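Local coordinates for ribosome-inactivating protein 3 (Zea mays, PDB 2PQG), which is a maize member of the ribosome-inactivating protein family, with a mixed beta sheet packed among helices, at residues 34-39 with 229-234; 218-223 with 258-263. One frame throughout, in Å; residues are numbered along the deposited sequence.

Contact 1. Residues 34-39 with 229-234; sequences KGIFQP and EWADHP
Ala-231 and Gly-35 bring the two backbones together, their CA atoms 4.1 Å apart, where the last turn of a helix meets an irregular loop. The one contact between side chains is apolar. The methyl of Ala-231 points at the loop and meets the ethyl branch of Ile-36, with Ala-231 CB 3.7 Å from Ile-36 CG1. With chi1 at -58°, that branch lies beside the backbone N and anti to the carbonyl carbon, which turns it to the helix. A short methyl suits a helix face against which a main chain is laid, and isoleucine, buried here, suits an apolar neighbour.

Backbone oxygens have an equal share, by packing alone, since no hydrogen bond crosses. The carbonyl O of Lys-34 also touches Ala-231 CB, at 3.7 Å, and Gly-35 O lies 3.6 Å from Ala-231 CA. Glycine suits position 35 on two counts: with no side chain it lets the loop backbone come this close to the helix, and it readily adopts the positive phi of 87°. Lys-34 turns its ammonium end away from the helix, as befits an exposed lysine.

The helix closes here, with His-233 N bonded to Glu-229 O at 2.9 Å and His-233 leaving helical geometry. The indole end of Trp-230 leads away from the loop; its NE1 bonds to Ala-236 O, and the Trp-230 carbonyl receives Lys-249 NZ. This plain packing thus sets the loop between helix 15-27 and strand 51-57 against the C-terminal end of helix 220-232, with helix 249-252 touching Trp-230, Phe-37 and Pro-234.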
ATOM      1  N   LYS A  34      18.841  13.849 -13.486  1.00 50.80           N
ATOM      2  CA  LYS A  34      19.128  15.272 -13.328  1.00 50.00           C
ATOM      3  C   LYS A  34      17.816  16.061 -13.365  1.00 47.62           C
ATOM      4  O   LYS A  34      16.961  15.812 -14.219  1.00 47.79           O
ATOM      5  CB  LYS A  34      20.058  15.745 -14.454  1.00 55.40           C
ATOM      6  CG  LYS A  34      20.510  17.196 -14.337  1.00 61.67           C
ATOM      7  CD  LYS A  34      20.907  17.778 -15.693  1.00 66.74           C
ATOM      8  CE  LYS A  34      22.363  17.512 -16.043  1.00 69.22           C
ATOM      9  NZ  LYS A  34      22.699  16.064 -16.048  1.00 71.37           N
ATOM     10  N   GLY A  35      17.651  16.999 -12.439  1.00 43.20           N
ATOM     11  CA  GLY A  35      16.434  17.791 -12.419  1.00 39.70           C
ATOM     12  C   GLY A  35      15.301  17.169 -11.629  1.00 38.93           C
ATOM     13  O   GLY A  35      14.242  17.774 -11.472  1.00 42.98           O
ATOM     14  N   ILE A  36      15.520  15.957 -11.132  1.00 36.60           N
ATOM     15  CA  ILE A  36      14.516  15.250 -10.348  1.00 34.13           C
ATOM     16  C   ILE A  36      15.083  14.970  -8.951  1.00 34.74           C
ATOM     17  O   ILE A  36      15.939  14.099  -8.784  1.00 32.49           O
ATOM     18  CB  ILE A  36      14.123  13.909 -11.028  1.00 29.16           C
ATOM     19  CG1 ILE A  36      13.603  14.180 -12.441  1.00 25.86           C
ATOM     20  CG2 ILE A  36      13.043  13.201 -10.224  1.00 29.86           C
ATOM     21  CD1 ILE A  36      13.077  12.945 -13.171  1.00 18.34           C
ATOM     22  N   PHE A  37      14.611  15.717  -7.956  1.00 34.32           N
ATOM     23  CA  PHE A  37      15.074  15.549  -6.583  1.00 37.38           C
ATOM     24  C   PHE A  37      14.927  14.111  -6.084  1.00 36.41           C
ATOM     25  O   PHE A  37      15.870  13.545  -5.543  1.00 39.98           O
ATOM     26  CB  PHE A  37      14.306  16.487  -5.646  1.00 43.19           C
ATOM     27  CG  PHE A  37      14.604  17.948  -5.856  1.00 53.33           C
ATOM     28  CD1 PHE A  37      13.641  18.912  -5.554  1.00 57.17           C
ATOM     29  CD2 PHE A  37      15.848  18.366  -6.334  1.00 56.94           C
ATOM     30  CE1 PHE A  37      13.908  20.275  -5.726  1.00 60.41           C
ATOM     31  CE2 PHE A  37      16.128  19.726  -6.510  1.00 59.86           C
ATOM     32  CZ  PHE A  37      15.154  20.682  -6.204  1.00 62.05           C
ATOM     33  N   GLN A  38      13.751  13.517  -6.272  1.00 33.30           N
ATOM     34  CA  GLN A  38      13.506  12.154  -5.813  1.00 27.96           C
ATOM     35  C   GLN A  38      14.156  11.076  -6.662  1.00 26.93           C
ATOM     36  O   GLN A  38      14.327  11.237  -7.867  1.00 28.43           O
ATOM     37  CB  GLN A  38      12.006  11.845  -5.783  1.00 30.67           C
ATOM     38  CG  GLN A  38      11.155  12.819  -5.008  1.00 36.38           C
ATOM     39  CD  GLN A  38      10.675  13.976  -5.857  1.00 35.00           C
ATOM     40  OE1 GLN A  38      11.137  14.174  -6.984  1.00 32.55           O
ATOM     41  NE2 GLN A  38       9.746  14.755  -5.316  1.00 32.51           N
ATOM     42  N   PRO A  39      14.541   9.958  -6.031  1.00 24.13           N
ATOM     43  CA  PRO A  39      15.156   8.849  -6.754  1.00 21.20           C
ATOM     44  C   PRO A  39      14.104   8.273  -7.696  1.00 19.29           C
ATOM     45  O   PRO A  39      12.914   8.272  -7.375  1.00 15.03           O
ATOM     46  CB  PRO A  39      15.511   7.871  -5.640  1.00 21.10           C
ATOM     47  CG  PRO A  39      15.875   8.772  -4.531  1.00 21.63           C
ATOM     48  CD  PRO A  39      14.790   9.829  -4.584  1.00 24.92           C
ATOM     49  N   GLU A 229       8.642  16.211 -16.166  1.00 42.41           N
ATOM     50  CA  GLU A 229       8.404  17.418 -16.948  1.00 41.40           C
ATOM     51  C   GLU A 229       9.142  18.608 -16.335  1.00 39.95           C
ATOM     52  O   GLU A 229       9.645  19.468 -17.057  1.00 39.18           O
ATOM     53  CB  GLU A 229       6.910  17.742 -17.018  1.00 41.42           C
ATOM     54  CG  GLU A 229       6.631  19.110 -17.635  1.00 48.03           C
ATOM     55  CD  GLU A 229       5.154  19.408 -17.818  1.00 53.64           C
ATOM     56  OE1 GLU A 229       4.830  20.576 -18.132  1.00 57.49           O
ATOM     57  OE2 GLU A 229       4.322  18.484 -17.656  1.00 51.72           O
ATOM     58  N   TRP A 230       9.189  18.655 -15.003  1.00 40.01           N
ATOM     59  CA  TRP A 230       9.860  19.743 -14.305  1.00 40.45           C
ATOM     60  C   TRP A 230      11.366  19.603 -14.388  1.00 43.02           C
ATOM     61  O   TRP A 230      12.109  20.553 -14.118  1.00 44.49           O
ATOM     62  CB  TRP A 230       9.388  19.829 -12.845  1.00 41.17           C
ATOM     63  CG  TRP A 230       8.127  20.631 -12.689  1.00 41.35           C
ATOM     64  CD1 TRP A 230       7.789  21.774 -13.358  1.00 40.58           C
ATOM     65  CD2 TRP A 230       7.054  20.367 -11.781  1.00 41.27           C
ATOM     66  NE1 TRP A 230       6.570  22.239 -12.919  1.00 40.30           N
ATOM     67  CE2 TRP A 230       6.096  21.394 -11.952  1.00 39.48           C
ATOM     68  CE3 TRP A 230       6.810  19.364 -10.835  1.00 38.31           C
ATOM     69  CZ2 TRP A 230       4.913  21.445 -11.215  1.00 35.17           C
ATOM     70  CZ3 TRP A 230       5.629  19.418 -10.101  1.00 40.36           C
ATOM     71  CH2 TRP A 230       4.696  20.453 -10.298  1.00 36.72           C
ATOM     72  N   ALA A 231      11.819  18.406 -14.746  1.00 44.43           N
ATOM     73  CA  ALA A 231      13.245  18.155 -14.935  1.00 48.24           C
ATOM     74  C   ALA A 231      13.639  18.930 -16.217  1.00 50.88           C
ATOM     75  O   ALA A 231      14.719  19.518 -16.299  1.00 50.05           O
ATOM     76  CB  ALA A 231      13.500  16.674 -15.151  1.00 46.87           C
ATOM     77  N   ASP A 232      12.764  18.920 -17.224  1.00 52.76           N
ATOM     78  CA  ASP A 232      13.035  19.602 -18.488  1.00 55.39           C
ATOM     79  C   ASP A 232      12.713  21.098 -18.435  1.00 55.32           C
ATOM     80  O   ASP A 232      13.521  21.914 -18.871  1.00 57.87           O
ATOM     81  CB  ASP A 232      12.241  18.951 -19.629  1.00 58.00           C
ATOM     82  CG  ASP A 232      12.800  17.595 -20.041  1.00 62.32           C
ATOM     83  OD1 ASP A 232      12.192  16.937 -20.913  1.00 64.01           O
ATOM     84  OD2 ASP A 232      13.854  17.193 -19.501  1.00 62.88           O
ATOM     85  N   HIS A 233      11.548  21.453 -17.902  1.00 52.75           N
ATOM     86  CA  HIS A 233      11.120  22.816 -17.809  1.00 49.98           C
ATOM     87  C   HIS A 233      10.629  23.095 -16.400  1.00 44.92           C
ATOM     88  O   HIS A 233       9.433  22.974 -16.085  1.00 39.54           O
ATOM     89  CB  HIS A 233      10.000  23.083 -18.836  1.00 54.07           C
ATOM     90  CG  HIS A 233      10.323  22.556 -20.198  1.00 59.96           C
ATOM     91  ND1 HIS A 233       9.874  21.334 -20.651  1.00 63.65           N
ATOM     92  CD2 HIS A 233      11.064  23.079 -21.203  1.00 64.96           C
ATOM     93  CE1 HIS A 233      10.312  21.133 -21.883  1.00 67.21           C
ATOM     94  NE2 HIS A 233      11.036  22.178 -22.241  1.00 69.88           N
ATOM     95  N   PRO A 234      11.554  23.491 -15.521  1.00 43.29           N
ATOM     96  CA  PRO A 234      11.262  23.741 -14.116  1.00 45.29           C
ATOM     97  C   PRO A 234      10.344  24.905 -13.767  1.00 45.89           C
ATOM     98  O   PRO A 234       9.993  25.080 -12.600  1.00 47.07           O
ATOM     99  CB  PRO A 234      12.629  23.907 -13.501  1.00 43.34           C
ATOM    100  CG  PRO A 234      13.395  24.594 -14.577  1.00 43.67           C
ATOM    101  CD  PRO A 234      12.893  23.986 -15.882  1.00 41.81           C
TER

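Contact 2. Residues 218-223 with 258-263; sequences QKWDRI and LVKNQT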
ATOM      1  N   GLN A 218      -3.514   9.188  -4.895  1.00 24.02           N
ATOM      2  CA  GLN A 218      -4.118   8.482  -6.009  1.00 22.10           C
ATOM      3  C   GLN A 218      -3.599   8.952  -7.352  1.00 25.01           C
ATOM      4  O   GLN A 218      -3.933   8.365  -8.374  1.00 30.79           O
ATOM      5  CB  GLN A 218      -5.637   8.631  -5.971  1.00 20.07           C
ATOM      6  CG  GLN A 218      -6.301   7.850  -4.850  1.00 18.34           C
ATOM      7  CD  GLN A 218      -7.805   7.800  -4.996  1.00 14.44           C
ATOM      8  OE1 GLN A 218      -8.521   8.673  -4.510  1.00 15.85           O
ATOM      9  NE2 GLN A 218      -8.292   6.779  -5.688  1.00 11.22           N
ATOM     10  N   LYS A 219      -2.784  10.003  -7.358  1.00 23.98           N
ATOM     11  CA  LYS A 219      -2.239  10.524  -8.609  1.00 22.69           C
ATOM     12  C   LYS A 219      -0.726  10.374  -8.679  1.00 24.71           C
ATOM     13  O   LYS A 219      -0.044  11.129  -9.375  1.00 25.64           O
ATOM     14  CB  LYS A 219      -2.628  11.998  -8.789  1.00 24.07           C
ATOM     15  CG  LYS A 219      -4.075  12.217  -9.197  1.00 21.56           C
ATOM     16  CD  LYS A 219      -4.351  11.579 -10.539  1.00 17.44           C
ATOM     17  CE  LYS A 219      -5.774  11.843 -11.005  1.00 21.40           C
ATOM     18  NZ  LYS A 219      -6.802  11.130 -10.202  1.00 20.99           N
ATOM     19  N   TRP A 220      -0.205   9.383  -7.962  1.00 23.62           N
ATOM     20  CA  TRP A 220       1.227   9.121  -7.929  1.00 21.12           C
ATOM     21  C   TRP A 220       1.873   9.108  -9.304  1.00 23.29           C
ATOM     22  O   TRP A 220       2.981   9.619  -9.473  1.00 20.03           O
ATOM     23  CB  TRP A 220       1.498   7.776  -7.264  1.00 20.62           C
ATOM     24  CG  TRP A 220       2.958   7.479  -7.099  1.00 12.63           C
ATOM     25  CD1 TRP A 220       3.853   8.192  -6.356  1.00 11.05           C
ATOM     26  CD2 TRP A 220       3.691   6.385  -7.678  1.00  9.31           C
ATOM     27  NE1 TRP A 220       5.093   7.605  -6.420  1.00 12.69           N
ATOM     28  CE2 TRP A 220       5.022   6.495  -7.207  1.00 10.10           C
ATOM     29  CE3 TRP A 220       3.346   5.314  -8.504  1.00 13.46           C
ATOM     30  CZ2 TRP A 220       6.025   5.581  -7.587  1.00  9.17           C
ATOM     31  CZ3 TRP A 220       4.351   4.404  -8.873  1.00 14.37           C
ATOM     32  CH2 TRP A 220       5.668   4.541  -8.397  1.00  5.58           C
ATOM     33  N   ASP A 221       1.189   8.499 -10.272  1.00 25.88           N
ATOM     34  CA  ASP A 221       1.697   8.396 -11.640  1.00 29.98           C
ATOM     35  C   ASP A 221       1.779   9.745 -12.277  1.00 26.93           C
ATOM     36  O   ASP A 221       2.717  10.057 -13.009  1.00 27.26           O
ATOM     37  CB  ASP A 221       0.779   7.550 -12.518  1.00 36.81           C
ATOM     38  CG  ASP A 221       0.846   6.084 -12.188  1.00 46.46           C
ATOM     39  OD1 ASP A 221       0.280   5.280 -12.958  1.00 51.05           O
ATOM     40  OD2 ASP A 221       1.459   5.736 -11.157  1.00 53.40           O
ATOM     41  N   ARG A 222       0.761  10.539 -12.005  1.00 26.03           N
ATOM     42  CA  ARG A 222       0.695  11.854 -12.574  1.00 26.99           C
ATOM     43  C   ARG A 222       1.741  12.779 -12.009  1.00 24.51           C
ATOM     44  O   ARG A 222       2.384  13.508 -12.764  1.00 20.37           O
ATOM     45  CB  ARG A 222      -0.685  12.443 -12.380  1.00 26.16           C
ATOM     46  CG  ARG A 222      -0.909  13.583 -13.313  1.00 34.16           C
ATOM     47  CD  ARG A 222      -2.360  13.734 -13.606  1.00 41.29           C
ATOM     48  NE  ARG A 222      -3.011  14.620 -12.653  1.00 48.13           N
ATOM     49  CZ  ARG A 222      -4.323  14.658 -12.475  1.00 50.15           C
ATOM     50  NH1 ARG A 222      -5.098  13.846 -13.189  1.00 48.77           N
ATOM     51  NH2 ARG A 222      -4.859  15.511 -11.605  1.00 47.10           N
ATOM     52  N   ILE A 223       1.926  12.774 -10.692  1.00 24.97           N
ATOM     53  CA  ILE A 223       2.945  13.658 -10.158  1.00 25.50           C
ATOM     54  C   ILE A 223       4.339  13.111 -10.471  1.00 25.25           C
ATOM     55  O   ILE A 223       5.329  13.834 -10.387  1.00 25.24           O
ATOM     56  CB  ILE A 223       2.738  13.987  -8.639  1.00 25.78           C
ATOM     57  CG1 ILE A 223       4.064  13.889  -7.898  1.00 28.39           C
ATOM     58  CG2 ILE A 223       1.629  13.163  -8.041  1.00 25.17           C
ATOM     59  CD1 ILE A 223       4.400  15.156  -7.171  1.00 30.51           C
ATOM     60  N   LEU A 258       9.567   8.974  -3.786  1.00 18.67           N
ATOM     61  CA  LEU A 258      10.097   8.192  -4.896  1.00 21.56           C
ATOM     62  C   LEU A 258       9.178   8.288  -6.113  1.00 24.58           C
ATOM     63  O   LEU A 258       7.975   8.028  -6.014  1.00 24.84           O
ATOM     64  CB  LEU A 258      10.241   6.730  -4.480  1.00 22.25           C
ATOM     65  CG  LEU A 258      11.129   6.429  -3.271  1.00 24.80           C
ATOM     66  CD1 LEU A 258      10.869   4.999  -2.809  1.00 26.67           C
ATOM     67  CD2 LEU A 258      12.595   6.640  -3.623  1.00 21.59           C
ATOM     68  N   VAL A 259       9.740   8.648  -7.266  1.00 24.36           N
ATOM     69  CA  VAL A 259       8.927   8.770  -8.466  1.00 21.90           C
ATOM     70  C   VAL A 259       9.002   7.585  -9.400  1.00 23.04           C
ATOM     71  O   VAL A 259      10.017   6.894  -9.497  1.00 22.49           O
ATOM     72  CB  VAL A 259       9.275  10.026  -9.280  1.00 21.22           C
ATOM     73  CG1 VAL A 259       9.037  11.257  -8.440  1.00 22.90           C
ATOM     74  CG2 VAL A 259      10.706   9.956  -9.768  1.00 22.04           C
ATOM     75  N   LYS A 260       7.892   7.381 -10.094  1.00 24.63           N
ATOM     76  CA  LYS A 260       7.734   6.314 -11.061  1.00 24.72           C
ATOM     77  C   LYS A 260       8.537   6.646 -12.324  1.00 27.71           C
ATOM     78  O   LYS A 260       8.378   7.724 -12.919  1.00 26.48           O
ATOM     79  CB  LYS A 260       6.254   6.184 -11.382  1.00 22.07           C
ATOM     80  CG  LYS A 260       5.879   4.991 -12.207  1.00 21.84           C
ATOM     81  CD  LYS A 260       4.383   4.796 -12.096  1.00 29.32           C
ATOM     82  CE  LYS A 260       3.897   3.650 -12.946  1.00 31.25           C
ATOM     83  NZ  LYS A 260       4.956   3.209 -13.884  1.00 33.60           N
ATOM     84  N   ASN A 261       9.406   5.714 -12.710  1.00 26.33           N
ATOM     85  CA  ASN A 261      10.256   5.876 -13.879  1.00 27.48           C
ATOM     86  C   ASN A 261       9.454   6.002 -15.162  1.00 29.06           C
ATOM     87  O   ASN A 261       8.698   5.094 -15.523  1.00 28.15           O
ATOM     88  CB  ASN A 261      11.198   4.683 -14.026  1.00 27.84           C
ATOM     89  CG  ASN A 261      12.450   5.014 -14.838  1.00 27.86           C
ATOM     90  OD1 ASN A 261      12.417   5.825 -15.775  1.00 29.21           O
ATOM     91  ND2 ASN A 261      13.559   4.371 -14.484  1.00 22.67           N
ATOM     92  N   GLN A 262       9.631   7.127 -15.853  1.00 29.51           N
ATOM     93  CA  GLN A 262       8.949   7.353 -17.116  1.00 30.63           C
ATOM     94  C   GLN A 262       9.716   6.648 -18.237  1.00 32.76           C
ATOM     95  O   GLN A 262       9.136   6.268 -19.258  1.00 30.42           O
ATOM     96  CB  GLN A 262       8.837   8.847 -17.404  1.00 28.31           C
ATOM     97  CG  GLN A 262       7.731   9.525 -16.627  1.00 31.79           C
ATOM     98  CD  GLN A 262       6.716   8.549 -16.049  1.00 30.67           C
ATOM     99  OE1 GLN A 262       6.790   8.193 -14.873  1.00 32.95           O
ATOM    100  NE2 GLN A 262       5.772   8.107 -16.876  1.00 25.77           N
ATOM    101  N   THR A 263      11.022   6.471 -18.047  1.00 34.99           N
ATOM    102  CA  THR A 263      11.857   5.787 -19.040  1.00 35.63           C
ATOM    103  C   THR A 263      11.871   4.295 -18.684  1.00 35.09           C
ATOM    104  O   THR A 263      11.349   3.494 -19.500  1.00 37.33           O
ATOM    105  CB  THR A 263      13.317   6.304 -19.021  1.00 31.31           C
TER
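Leu-258 meets Trp-220 through its carbonyl: the indole NE1 gives a hydrogen bond to Leu-258 O, 2.9 Å long and bent at the hydrogen to 145°. The oxygen lies at the ring edge, close to the indole plane, and the donor approaches nearly along the C=O axis. A tryptophan suits this place because it can bury a broad ring and still spend its one N-H on a main-chain oxygen. A chi1 of -176° sets CG opposite the backbone N and swings the indole over to the loop.

Val-259 follows with its backbone, whose C lies 4.0 Å from Trp-220 CZ2, while its side chain turns toward Ser-224 and Ala-227 farther along the helix.

Lys-260 makes the largest contact. Its CB sits over one face of the indole, 3.8 Å from the centroid of the Trp-220 six-membered ring, a CH-pi contact displaced toward the rim. The two side chains cross at about a right angle, the lysine leaving past the CZ3 corner toward the carboxylate of Asp-221. Lys-260 CD is modelled only 3.2 Å from Trp-220 CZ3, and chi4 is nearly eclipsed, so the exact place of the lysine end is somewhat doubtful. A long aliphatic stem is what lysine offers here. Its backbone N is hydrogen-bonded to Ser-224 OG, and a long, weak ion pair joins NZ to Glu-44. Next, Asn-261 ND2 bonds to Leu-41 O.

This is helix-to-loop packing within the ribosome-inactivating protein fold, with a buried tryptophan at the start of helix 220-232 receiving the loop after helix 249-252.

From the N terminus, the chain first supplies 34-39, in the loop between helix 15-27 and strand 51-57, and much later 218-223, at the start of helix 220-232. The end of that helix, 229-234, closes the long loop of contact 1; the tail at 258-263 then closes the shorter loop of contact 2. The segments alternate, so the two closures cross rather than nest. Both rely on helix 220-232, at its two ends, and their centres are about 12 Å apart. They also join directly: Pro-39 O probably accepts a hydrogen bond from Val-259 N, and Ile-36 packs on Val-259. Early loop, late helix and C-terminal tail are thereby tied together.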